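7beta-hydroxysteroid dehydrogenase (Collinsella aerofaciens, PDB 5FYD) catalyses the NADPH-dependent reduction of the 7-oxo group of 7-oxolithocholate to give ursodeoxycholate, and probably contributes to ursodeoxycholate formation in the human colon. Local coordinates at residues T167-V170 with A171-E175. Residues are numbered along the deposited sequence; the frame is centred on the assembly and turned at random.
Sequences TEAV and ACECE
Val170 meets Glu173 and Cys174 near the C-terminal end of helix 154-173, a helix of the Rossmann-type short-chain dehydrogenase fold that also carries Tyr156, the probable proton acceptor, and Lys160, which by analogy with relatives lowers its pKa. The chi1 of Val170 (173°) splits its methyls between two neighbours: CG1, beside the carbonyl carbon, lies 4.1 Å from Cys174 SG, while CG2, beside the backbone N, comes within 3.9 Å of Glu173 OE1. The thiol continues the apolar seam on the buried side, where Phe123 of helix 105-132 covers Val170, and Met127 of that helix and Val181 of strand 179-186 cover Cys174. Glu173 belongs to the exposed side. Its CG, beside its own backbone N (chi1 -66°), aims the extended chain back along the preceding turn, CG lying 3.3 Å from Ala169 O and OE2 4.3 Å from Ala169 CB. The Glu173 and Val170 side chains cross obliquely, with OE1 also lying against Val170 CA. Beneath them, three of the four i to i+4 backbone bonds are fairly straight, Glu173 N reaching Ala169 O at 3.0 Å in the carbonyl plane, whereas the last, from Cys174 N to Val170 O, also 3.0 Å, is bent to 133° at the hydrogen.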
loop_
_atom_site.group_PDB
_atom_site.type_symbol
_atom_site.label_atom_id
_atom_site.label_comp_id
_atom_site.label_asym_id
_atom_site.label_seq_id
_atom_site.Cartn_x
_atom_site.Cartn_y
_atom_site.Cartn_z
ATOM N N THR A 167 17.139 -3.451 20.696
ATOM C CA THR A 167 16.557 -4.699 21.201
ATOM C C THR A 167 17.611 -5.795 21.295
ATOM O O THR A 167 17.595 -6.578 22.246
ATOM C CB THR A 167 15.342 -5.134 20.379
ATOM O OG1 THR A 167 14.412 -4.051 20.320
ATOM C CG2 THR A 167 14.650 -6.336 21.017
ATOM N N GLU A 168 18.542 -5.829 20.346
ATOM C CA GLU A 168 19.652 -6.790 20.406
ATOM C C GLU A 168 20.443 -6.601 21.688
ATOM O O GLU A 168 20.756 -7.567 22.368
ATOM C CB GLU A 168 20.576 -6.672 19.193
ATOM C CG GLU A 168 19.960 -7.184 17.891
ATOM C CD GLU A 168 20.889 -7.093 16.696
ATOM O OE1 GLU A 168 21.717 -6.163 16.617
ATOM O OE2 GLU A 168 20.797 -7.952 15.794
ATOM N N ALA A 169 20.732 -5.345 22.015
ATOM C CA ALA A 169 21.487 -5.015 23.234
ATOM C C ALA A 169 20.765 -5.503 24.472
ATOM O O ALA A 169 21.358 -6.207 25.300
ATOM C CB ALA A 169 21.720 -3.527 23.313
ATOM N N VAL A 170 19.483 -5.180 24.562
ATOM C CA VAL A 170 18.659 -5.539 25.722
ATOM C C VAL A 170 18.449 -7.053 25.808
ATOM O O VAL A 170 18.449 -7.617 26.913
ATOM C CB VAL A 170 17.314 -4.767 25.729
ATOM C CG1 VAL A 170 16.383 -5.250 26.833
ATOM C CG2 VAL A 170 17.564 -3.283 25.879
ATOM N N ALA A 171 18.309 -7.715 24.662
ATOM C CA ALA A 171 18.193 -9.179 24.611
ATOM C C ALA A 171 19.395 -9.843 25.283
ATOM O O ALA A 171 19.225 -10.741 26.114
ATOM C CB ALA A 171 18.008 -9.678 23.185
ATOM N N CYS A 172 20.583 -9.331 24.983
ATOM C CA CYS A 172 21.813 -9.809 25.615
ATOM C C CYS A 172 21.851 -9.504 27.117
ATOM O O CYS A 172 22.199 -10.373 27.946
ATOM C CB CYS A 172 22.997 -9.178 24.923
ATOM S SG CYS A 172 24.554 -9.912 25.432
ATOM N N GLU A 173 21.505 -8.276 27.477
ATOM C CA GLU A 173 21.418 -7.883 28.892
ATOM C C GLU A 173 20.509 -8.800 29.709
ATOM O O GLU A 173 20.748 -8.990 30.910
ATOM C CB GLU A 173 20.893 -6.455 29.029
ATOM C CG GLU A 173 21.807 -5.383 28.481
ATOM C CD GLU A 173 21.143 -4.027 28.294
ATOM O OE1 GLU A 173 20.027 -3.757 28.829
ATOM O OE2 GLU A 173 21.763 -3.192 27.593
ATOM N N CYS A 174 19.457 -9.345 29.085
ATOM C CA CYS A 174 18.471 -10.140 29.801
ATOM C C CYS A 174 18.801 -11.627 29.871
ATOM O O CYS A 174 18.077 -12.363 30.533
ATOM C CB CYS A 174 17.083 -9.966 29.195
ATOM S SG CYS A 174 16.395 -8.338 29.488
ATOM N N GLU A 175 19.852 -12.070 29.188
ATOM C CA GLU A 175 20.250 -13.480 29.251
ATOM C C GLU A 175 20.600 -13.849 30.678
ATOM O O GLU A 175 21.353 -13.146 31.333
ATOM C CB GLU A 175 21.446 -13.775 28.339
ATOM C CG GLU A 175 21.084 -13.718 26.879
ATOM C CD GLU A 175 21.973 -14.602 26.017
ATOM O OE1 GLU A 175 23.127 -14.206 25.777
ATOM O OE2 GLU A 175 21.505 -15.672 25.574
#